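Local coordinates for protein MxaA (Stigmatella aurantiaca, PDB 4W4T) that probably catalyses, as the terminal reductase domain of a myxalamid PKS-NRPS assembly line, NADPH-dependent reductive release of the product, at residues A36-E41 / R230-R235; Y187-S192 / V224-V229; D319-Y324 / P396-S401. All blocks are in the same frame, centred on the assembly; numbering follows the deposited sequence.

Contact 1 of 3, residues A36-E41 / R230-R235; sequences AVLDAE and REASRR
The C-terminal end of helix 217-234 in the Rossmann-type part of the reductase meets an N-terminal connecting segment here, and Arg235, just past the helix, ties Leu38 and Asp39 to it. The aliphatic part of the join is Leu38, buried against the last turns of the helix: Leu38 CB lies 3.8 Å from Glu231 CG, and Leu38 CD2 touches Ala232 CB at 3.9 Å. With CG anti to the backbone N (chi1 -173°), Leu38 sends its branch over one face of the Arg235 guanidinium, where Leu38 CG comes within 3.6 Å of Arg235 NH1. The same guanidinium uses its edge for the backbone of 36-41. Arg235 NH2 donates to Leu38 O at 2.7 Å, the acceptor lying in the guanidinium plane and the donor tilted from the carbonyl plane. Arg235 NH1 gives a second bond to Asp39 O at 2.8 Å, approaching from above that carbonyl's plane, and also donates to Ile42 O farther along the loop. On the helix side Arg235 NE reaches Glu231 OE2 at 2.7 Å, on the anti side of the carboxylate. Arg234 takes the syn side, gripping Glu231 side-on with NE to OE1 and NH2 to OE2, so OE2 accepts from both arginines. Beyond the pair of segments, Leu174 of helix 159-177 touches both Leu38 and Ala232. Chemically, Arg235 NE is held by Glu231 while NH1 and NH2 donate to successive carbonyls of a segment that has no regular secondary structure of its own; Glu231 and those carbonyls together limit the rotation of the guanidinium, and Leu38 covers one of its faces. Two arginines around one carboxylate would be expected to keep Glu231 ionised.

Contact 2 of 3, residues Y187-S192 / V224-V229; sequences YVSTVS and VAEKLV
Tyr187, at the end of strand 185-188, leans its side chain along helix 217-234, meeting Val229 first, then Glu226 and Ala225. At its base, Tyr187 CB lies 4.2 Å from Val229 CG1. The ring follows with CG anti to the backbone N (chi1 174°), a torsion that sets one face against the other valine methyl: Val229 CG2 sits over that face in a CH-pi contact, 4.0 Å from the Tyr187 ring centroid and 17° off the normal. Ser189 N lies over the opposite face, near the rim. Farther out, Tyr187 CE2 passes 4.1 Å from Glu226 CA, and at the tip Tyr187 OH stands 3.2 Å from Ala225 CB. That OH also makes a weak hydrogen bond with Lys222, an NADPH-binding residue, so the tyrosine packs directly beside the cofactor site, although no cofactor is bound here.

Two residues on, Ser189 OG donates to Glu226 OE1 at 2.8 Å, meeting that oxygen on its anti lone pair. Glu226 reaches it through a chain extended beyond CG, while its OE2 is held by salt bridges to Arg243 and Arg230; this buried carboxylate is thus well supplied with partners. The whole contact is a strand-to-helix interface of the Rossmann core: strand 185-188 runs between the parallel strands 145-148 and 239-248, and helix 217-234 covers it beside helix 159-177, whose Thr170 touches both Ala225 and Val229.

Contact 3 of 3, residues D319-Y324 / P396-S401; sequences DEMWNY and PSVDAS
Helix 318-328 and the start of helix 400-412 come closest at Tyr324 and Ala400, whose CA atoms are 4.7 Å apart; residues 396-399 lead into the second helix without regular secondary structure. Asp399 occupies its N-cap, with OD1 accepting from Leu402 N. Tyr324 lays its ring flat against this helix start. Its CG anti to the carbonyl carbon (chi1 -60°), it turns one ring face to the Asp399-Ala400 peptide, Asp399 C and Ala400 N both lying over the ring centre; Ala400 N is 3.6 Å from Tyr324 CD1. Alongside, Ala400 CB touches Tyr324 CD1 at 3.8 Å and Val398 CG1 reaches Tyr324 CE2 at 4.2 Å. Val398 CG1 also meets SE of Met321, a selenomethionine, at 4.2 Å.

Water carries the polar traffic. One molecule donates to both Tyr324 O and Ala400 O, linking the backbones. Two others bridge the phenol OH and Val398 O, the nearer lying 2.7 Å from Tyr324 OH at the ring's edge, though its bond to Val398 O is weak. With an alanine at Tyr324, the Asp399-Ala400 peptide is likely to lose its ring cover and both bridging waters their phenol partner. In the fold, Ile403 of helix 400-412 continues the packing by touching Met321 and Tyr324, while Trp322 NE1 of helix 318-328 makes a weak hydrogen bond to Pro276 O, on strand 274-277 of the small two-stranded parallel sheet.

Contacts 1 and 2 share helix 217-234 and lie 13 Å apart between centres. They touch directly, Ala36 packing on Lys227 and Leu228, so the helix that faces the sheet strand 185-188 in contact 2 also receives the N-terminal segment farther along in contact 1. In sequence, both segments of contact 2 fall between those of contact 1. Contact 3 follows only after contact 1 has closed, and it sits on the opposite side of the chain's centre, about 30 Å from contact 2 and 43 Å from contact 1 between centres. Contacts 1 and 2 are thus both built on the Rossmann part, but only contact 2 borders NADPH-binding residues; contact 3 joins late helices in the C-terminal region.

Contact 1 of 3, residues A36-E41 / R230-R235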
loop_
_atom_site.group_PDB
_atom_site.type_symbol
_atom_site.label_atom_id
_atom_site.label_comp_id
_atom_site.label_asym_id
_atom_site.label_seq_id
_atom_site.Cartn_x
_atom_site.Cartn_y
_atom_site.Cartn_z
ATOM N N ALA A 36 -6.299 25.233 10.548
ATOM C CA ALA A 36 -7.640 25.404 11.111
ATOM C C ALA A 36 -8.010 26.877 11.299
ATOM O O ALA A 36 -9.130 27.188 11.676
ATOM C CB ALA A 36 -7.760 24.656 12.440
ATOM N N VAL A 37 -7.067 27.780 11.041
ATOM C CA VAL A 37 -7.358 29.208 11.118
ATOM C C VAL A 37 -8.022 29.661 9.828
ATOM O O VAL A 37 -7.455 29.526 8.752
ATOM C CB VAL A 37 -6.086 30.026 11.381
ATOM C CG1 VAL A 37 -6.374 31.517 11.313
ATOM C CG2 VAL A 37 -5.504 29.646 12.736
ATOM N N LEU A 38 -9.239 30.189 9.941
ATOM C CA LEU A 38 -10.007 30.595 8.768
ATOM C C LEU A 38 -9.645 32.021 8.335
ATOM O O LEU A 38 -9.723 32.950 9.145
ATOM C CB LEU A 38 -11.505 30.499 9.058
ATOM C CG LEU A 38 -12.454 30.739 7.884
ATOM C CD1 LEU A 38 -12.195 29.740 6.768
ATOM C CD2 LEU A 38 -13.891 30.658 8.349
ATOM N N ASP A 39 -9.253 32.171 7.068
ATOM C CA ASP A 39 -8.884 33.470 6.495
ATOM C C ASP A 39 -9.879 34.544 6.902
ATOM O O ASP A 39 -11.091 34.317 6.871
ATOM C CB ASP A 39 -8.823 33.394 4.979
ATOM C CG ASP A 39 -7.751 32.459 4.487
ATOM O OD1 ASP A 39 -6.785 32.196 5.241
ATOM O OD2 ASP A 39 -7.871 31.978 3.342
ATOM N N ALA A 40 -9.360 35.709 7.276
ATOM C CA ALA A 40 -10.181 36.783 7.832
ATOM C C ALA A 40 -11.285 37.246 6.894
ATOM O O ALA A 40 -12.358 37.652 7.351
ATOM C CB ALA A 40 -9.295 37.967 8.216
ATOM N N GLU A 41 -11.037 37.182 5.591
ATOM C CA GLU A 41 -11.999 37.713 4.632
ATOM C C GLU A 41 -13.178 36.767 4.424
ATOM O O GLU A 41 -14.214 37.176 3.902
ATOM C CB GLU A 41 -11.336 38.013 3.287
ATOM C CG GLU A 41 -10.914 36.797 2.477
ATOM C CD GLU A 41 -9.489 36.350 2.762
ATOM O OE1 GLU A 41 -8.943 36.731 3.822
ATOM O OE2 GLU A 41 -8.916 35.611 1.924
ATOM N N ARG A 230 -16.676 25.314 11.679
ATOM C CA ARG A 230 -17.135 25.868 12.953
ATOM C C ARG A 230 -16.809 27.363 13.095
ATOM O O ARG A 230 -17.644 28.146 13.561
ATOM C CB ARG A 230 -16.554 25.065 14.117
ATOM C CG ARG A 230 -17.182 23.671 14.202
ATOM C CD ARG A 230 -16.864 22.912 15.482
ATOM N NE ARG A 230 -17.453 21.570 15.384
ATOM C CZ ARG A 230 -18.722 21.296 15.670
ATOM N NH1 ARG A 230 -19.525 22.266 16.101
ATOM N NH2 ARG A 230 -19.194 20.063 15.527
ATOM N N GLU A 231 -15.616 27.774 12.683
ATOM C CA GLU A 231 -15.286 29.199 12.744
ATOM C C GLU A 231 -16.197 30.025 11.838
ATOM O O GLU A 231 -16.569 31.142 12.187
ATOM C CB GLU A 231 -13.819 29.445 12.374
ATOM C CG GLU A 231 -13.418 30.935 12.269
ATOM C CD GLU A 231 -13.596 31.733 13.572
ATOM O OE1 GLU A 231 -13.749 31.122 14.649
ATOM O OE2 GLU A 231 -13.586 32.986 13.513
ATOM N N ALA A 232 -16.537 29.488 10.672
ATOM C CA ALA A 232 -17.461 30.164 9.769
ATOM C C ALA A 232 -18.810 30.335 10.454
ATOM O O ALA A 232 -19.428 31.392 10.368
ATOM C CB ALA A 232 -17.621 29.396 8.468
ATOM N N SER A 233 -19.251 29.281 11.129
ATOM C CA SER A 233 -20.498 29.294 11.878
ATOM C C SER A 233 -20.423 30.373 12.951
ATOM O O SER A 233 -21.371 31.146 13.130
ATOM C CB SER A 233 -20.762 27.915 12.511
ATOM O OG SER A 233 -22.000 27.865 13.194
ATOM N N ARG A 234 -19.288 30.423 13.650
ATOM C CA ARG A 234 -19.087 31.397 14.712
ATOM C C ARG A 234 -19.238 32.792 14.128
ATOM O O ARG A 234 -19.795 33.683 14.761
ATOM C CB ARG A 234 -17.712 31.248 15.370
ATOM C CG ARG A 234 -17.600 32.005 16.687
ATOM C CD ARG A 234 -16.168 32.180 17.163
ATOM N NE ARG A 234 -15.376 32.928 16.197
ATOM C CZ ARG A 234 -15.389 34.255 16.081
ATOM N NH1 ARG A 234 -16.162 34.979 16.879
ATOM N NH2 ARG A 234 -14.634 34.854 15.164
ATOM N N ARG A 235 -18.760 32.961 12.901
ATOM C CA ARG A 235 -18.798 34.266 12.240
ATOM C C ARG A 235 -20.180 34.596 11.676
ATOM O O ARG A 235 -20.391 35.691 11.148
ATOM C CB ARG A 235 -17.745 34.321 11.138
ATOM C CG ARG A 235 -16.316 34.281 11.662
ATOM C CD ARG A 235 -15.302 34.333 10.538
ATOM N NE ARG A 235 -13.964 34.069 11.043
ATOM C CZ ARG A 235 -12.878 33.982 10.287
ATOM N NH1 ARG A 235 -12.963 34.129 8.973
ATOM N NH2 ARG A 235 -11.705 33.734 10.852
#

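Contact 2 of 3, residues Y187-S192 / V224-V229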
loop_
_atom_site.group_PDB
_atom_site.type_symbol
_atom_site.label_atom_id
_atom_site.label_comp_id
_atom_site.label_asym_id
_atom_site.label_seq_id
_atom_site.Cartn_x
_atom_site.Cartn_y
_atom_site.Cartn_z
ATOM N N TYR A 187 -22.686 20.649 5.938
ATOM C CA TYR A 187 -21.345 20.087 5.797
ATOM C C TYR A 187 -21.297 18.629 6.242
ATOM O O TYR A 187 -21.624 18.314 7.382
ATOM C CB TYR A 187 -20.335 20.922 6.594
ATOM C CG TYR A 187 -18.972 20.285 6.594
ATOM C CD1 TYR A 187 -18.319 20.021 5.395
ATOM C CD2 TYR A 187 -18.358 19.912 7.775
ATOM C CE1 TYR A 187 -17.075 19.413 5.374
ATOM C CE2 TYR A 187 -17.105 19.304 7.768
ATOM C CZ TYR A 187 -16.476 19.058 6.561
ATOM O OH TYR A 187 -15.243 18.437 6.540
ATOM N N VAL A 188 -20.891 17.745 5.336
ATOM C CA VAL A 188 -20.721 16.339 5.684
ATOM C C VAL A 188 -19.311 16.097 6.210
ATOM O O VAL A 188 -18.325 16.054 5.457
ATOM C CB VAL A 188 -21.034 15.420 4.505
ATOM C CG1 VAL A 188 -20.983 13.953 4.963
ATOM C CG2 VAL A 188 -22.445 15.758 3.949
ATOM N N SER A 189 -19.218 15.937 7.529
ATOM C CA SER A 189 -17.948 15.670 8.198
ATOM C C SER A 189 -17.737 14.169 8.367
ATOM O O SER A 189 -17.817 13.416 7.396
ATOM C CB SER A 189 -17.901 16.365 9.559
ATOM O OG SER A 189 -16.658 16.144 10.204
ATOM N N THR A 190 -17.471 13.729 9.595
ATOM C CA THR A 190 -17.291 12.299 9.843
ATOM C C THR A 190 -17.108 12.068 11.333
ATOM O O THR A 190 -16.580 12.928 12.022
ATOM C CB THR A 190 -16.074 11.726 9.081
ATOM O OG1 THR A 190 -15.841 10.375 9.477
ATOM C CG2 THR A 190 -14.816 12.539 9.370
ATOM N N VAL A 191 -17.534 10.913 11.840
ATOM C CA VAL A 191 -17.260 10.608 13.241
ATOM C C VAL A 191 -15.760 10.448 13.464
ATOM O O VAL A 191 -15.291 10.486 14.601
ATOM C CB VAL A 191 -17.989 9.332 13.721
ATOM C CG1 VAL A 191 -19.495 9.532 13.636
ATOM C CG2 VAL A 191 -17.523 8.112 12.921
ATOM N N SER A 192 -14.997 10.289 12.385
ATOM C CA SER A 192 -13.541 10.146 12.534
ATOM C C SER A 192 -12.824 11.437 12.944
ATOM O O SER A 192 -11.597 11.432 13.131
ATOM C CB SER A 192 -12.930 9.602 11.247
ATOM O OG SER A 192 -13.379 8.281 11.046
ATOM N N VAL A 224 -9.443 19.261 10.805
ATOM C CA VAL A 224 -9.140 20.624 10.392
ATOM C C VAL A 224 -10.317 21.239 9.611
ATOM O O VAL A 224 -10.719 22.388 9.861
ATOM C CB VAL A 224 -7.850 20.655 9.545
ATOM C CG1 VAL A 224 -7.576 22.048 9.026
ATOM C CG2 VAL A 224 -6.678 20.167 10.382
ATOM N N ALA A 225 -10.861 20.486 8.655
ATOM C CA ALA A 225 -12.001 20.975 7.877
ATOM C C ALA A 225 -13.168 21.374 8.786
ATOM O O ALA A 225 -13.766 22.447 8.613
ATOM C CB ALA A 225 -12.452 19.926 6.868
ATOM N N GLU A 226 -13.480 20.535 9.770
ATOM C CA GLU A 226 -14.619 20.853 10.629
ATOM C C GLU A 226 -14.327 22.077 11.489
ATOM O O GLU A 226 -15.229 22.867 11.751
ATOM C CB GLU A 226 -15.006 19.655 11.509
ATOM C CG GLU A 226 -16.501 19.640 11.852
ATOM C CD GLU A 226 -16.820 18.631 12.932
ATOM O OE1 GLU A 226 -17.118 17.474 12.589
ATOM O OE2 GLU A 226 -16.757 19.004 14.118
ATOM N N LYS A 227 -13.076 22.253 11.908
ATOM C CA LYS A 227 -12.685 23.486 12.614
ATOM C C LYS A 227 -12.958 24.729 11.763
ATOM O O LYS A 227 -13.478 25.733 12.264
ATOM C CB LYS A 227 -11.210 23.448 13.012
ATOM C CG LYS A 227 -10.878 22.385 14.053
ATOM C CD LYS A 227 -11.379 22.780 15.425
ATOM C CE LYS A 227 -10.393 23.694 16.124
ATOM N NZ LYS A 227 -10.885 24.012 17.499
ATOM N N LEU A 228 -12.625 24.655 10.479
ATOM C CA LEU A 228 -12.854 25.782 9.571
ATOM C C LEU A 228 -14.336 26.098 9.484
ATOM O O LEU A 228 -14.734 27.262 9.530
ATOM C CB LEU A 228 -12.305 25.490 8.180
ATOM C CG LEU A 228 -10.781 25.460 8.057
ATOM C CD1 LEU A 228 -10.385 25.138 6.626
ATOM C CD2 LEU A 228 -10.178 26.791 8.487
ATOM N N VAL A 229 -15.143 25.043 9.382
ATOM C CA VAL A 229 -16.584 25.200 9.247
ATOM C C VAL A 229 -17.172 25.778 10.538
ATOM O O VAL A 229 -18.043 26.659 10.504
ATOM C CB VAL A 229 -17.255 23.857 8.888
ATOM C CG1 VAL A 229 -18.767 23.976 8.959
ATOM C CG2 VAL A 229 -16.840 23.424 7.495
#

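Contact 3 of 3, residues D319-Y324 / P396-S401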
loop_
_atom_site.group_PDB
_atom_site.type_symbol
_atom_site.label_atom_id
_atom_site.label_comp_id
_atom_site.label_asym_id
_atom_site.label_seq_id
_atom_site.Cartn_x
_atom_site.Cartn_y
_atom_site.Cartn_z
ATOM N N ASP A 319 -19.407 -11.178 17.109
ATOM C CA ASP A 319 -19.849 -12.571 17.018
ATOM C C ASP A 319 -21.254 -12.661 16.423
ATOM O O ASP A 319 -21.594 -13.658 15.795
ATOM C CB ASP A 319 -19.777 -13.296 18.382
ATOM C CG ASP A 319 -20.612 -12.633 19.478
ATOM O OD1 ASP A 319 -21.515 -11.826 19.183
ATOM O OD2 ASP A 319 -20.367 -12.937 20.669
ATOM N N GLU A 320 -22.055 -11.612 16.588
ATOM C CA GLU A 320 -23.354 -11.560 15.910
ATOM C C GLU A 320 -23.149 -11.432 14.396
ATOM O O GLU A 320 -23.813 -12.107 13.602
ATOM C CB GLU A 320 -24.204 -10.394 16.439
ATOM C CG GLU A 320 -24.481 -10.451 17.934
ATOM C CD GLU A 320 -25.282 -9.258 18.438
ATOM O OE1 GLU A 320 -24.822 -8.096 18.288
ATOM O OE2 GLU A 320 -26.376 -9.490 18.993
HETATM N N MSE A 321 -22.216 -10.577 13.996
HETATM C CA MSE A 321 -21.892 -10.445 12.581
HETATM C C MSE A 321 -21.523 -11.792 11.977
HETATM O O MSE A 321 -22.007 -12.149 10.916
HETATM C CB MSE A 321 -20.746 -9.455 12.373
HETATM C CG MSE A 321 -21.142 -8.016 12.401
HETATM SE SE MSE A 321 -22.292 -7.567 10.858
HETATM C CE MSE A 321 -21.208 -8.212 9.390
ATOM N N TRP A 322 -20.656 -12.551 12.639
ATOM C CA TRP A 322 -20.251 -13.817 12.054
ATOM C C TRP A 322 -21.437 -14.779 12.030
ATOM O O TRP A 322 -21.593 -15.529 11.067
ATOM C CB TRP A 322 -19.058 -14.427 12.805
ATOM C CG TRP A 322 -17.989 -13.429 13.190
ATOM C CD1 TRP A 322 -17.323 -13.378 14.382
ATOM C CD2 TRP A 322 -17.481 -12.344 12.398
ATOM N NE1 TRP A 322 -16.423 -12.332 14.377
ATOM C CE2 TRP A 322 -16.507 -11.678 13.178
ATOM C CE3 TRP A 322 -17.746 -11.870 11.108
ATOM C CZ2 TRP A 322 -15.803 -10.563 12.706
ATOM C CZ3 TRP A 322 -17.049 -10.760 10.646
ATOM C CH2 TRP A 322 -16.085 -10.124 11.441
ATOM N N ASN A 323 -22.290 -14.735 13.053
ATOM C CA ASN A 323 -23.512 -15.546 13.028
ATOM C C ASN A 323 -24.336 -15.230 11.776
ATOM O O ASN A 323 -24.833 -16.134 11.114
ATOM C CB ASN A 323 -24.375 -15.315 14.271
ATOM C CG ASN A 323 -23.746 -15.867 15.547
ATOM O OD1 ASN A 323 -22.869 -16.726 15.509
ATOM N ND2 ASN A 323 -24.206 -15.371 16.685
ATOM N N TYR A 324 -24.481 -13.939 11.459
ATOM C CA TYR A 324 -25.330 -13.543 10.330
ATOM C C TYR A 324 -24.725 -14.041 9.024
ATOM O O TYR A 324 -25.439 -14.427 8.101
ATOM C CB TYR A 324 -25.521 -12.015 10.274
ATOM C CG TYR A 324 -26.167 -11.402 11.505
ATOM C CD1 TYR A 324 -27.029 -12.146 12.309
ATOM C CD2 TYR A 324 -25.898 -10.086 11.876
ATOM C CE1 TYR A 324 -27.627 -11.590 13.431
ATOM C CE2 TYR A 324 -26.489 -9.519 13.005
ATOM C CZ TYR A 324 -27.349 -10.284 13.778
ATOM O OH TYR A 324 -27.927 -9.741 14.900
ATOM N N PRO A 396 -32.113 1.498 9.833
ATOM C CA PRO A 396 -32.377 0.056 9.849
ATOM C C PRO A 396 -31.520 -0.656 10.889
ATOM O O PRO A 396 -30.397 -0.247 11.183
ATOM C CB PRO A 396 -32.012 -0.393 8.432
ATOM C CG PRO A 396 -32.138 0.851 7.588
ATOM C CD PRO A 396 -31.769 1.993 8.491
ATOM N N SER A 397 -32.079 -1.710 11.472
ATOM C CA SER A 397 -31.355 -2.558 12.401
ATOM C C SER A 397 -30.363 -3.446 11.672
ATOM O O SER A 397 -30.601 -3.853 10.531
ATOM C CB SER A 397 -32.322 -3.449 13.188
ATOM O OG SER A 397 -33.350 -2.676 13.772
ATOM N N VAL A 398 -29.260 -3.765 12.336
ATOM C CA VAL A 398 -28.344 -4.754 11.790
ATOM C C VAL A 398 -28.836 -6.118 12.268
ATOM O O VAL A 398 -28.911 -6.377 13.471
ATOM C CB VAL A 398 -26.898 -4.513 12.218
ATOM C CG1 VAL A 398 -25.978 -5.605 11.636
ATOM C CG2 VAL A 398 -26.437 -3.140 11.751
ATOM N N ASP A 399 -29.222 -6.960 11.321
ATOM C CA ASP A 399 -29.688 -8.300 11.647
ATOM C C ASP A 399 -29.383 -9.248 10.497
ATOM O O ASP A 399 -28.805 -8.839 9.495
ATOM C CB ASP A 399 -31.194 -8.296 11.977
ATOM C CG ASP A 399 -32.046 -7.653 10.890
ATOM O OD1 ASP A 399 -31.667 -7.684 9.695
ATOM O OD2 ASP A 399 -33.120 -7.117 11.237
ATOM N N ALA A 400 -29.760 -10.520 10.634
ATOM C CA ALA A 400 -29.447 -11.475 9.581
ATOM C C ALA A 400 -30.031 -11.038 8.226
ATOM O O ALA A 400 -29.412 -11.222 7.187
ATOM C CB ALA A 400 -29.939 -12.880 9.970
ATOM N N SER A 401 -31.213 -10.433 8.248
ATOM C CA SER A 401 -31.845 -9.983 7.015
ATOM C C SER A 401 -31.037 -8.895 6.294
ATOM O O SER A 401 -30.837 -8.983 5.078
ATOM C CB SER A 401 -33.259 -9.458 7.296
ATOM O OG SER A 401 -33.916 -9.144 6.080
HETATM O O HOH W 1 -27.656 -13.454 6.718
HETATM O O HOH W 2 -30.538 -8.102 15.382
HETATM O O HOH W 3 -27.107 -7.481 16.080
#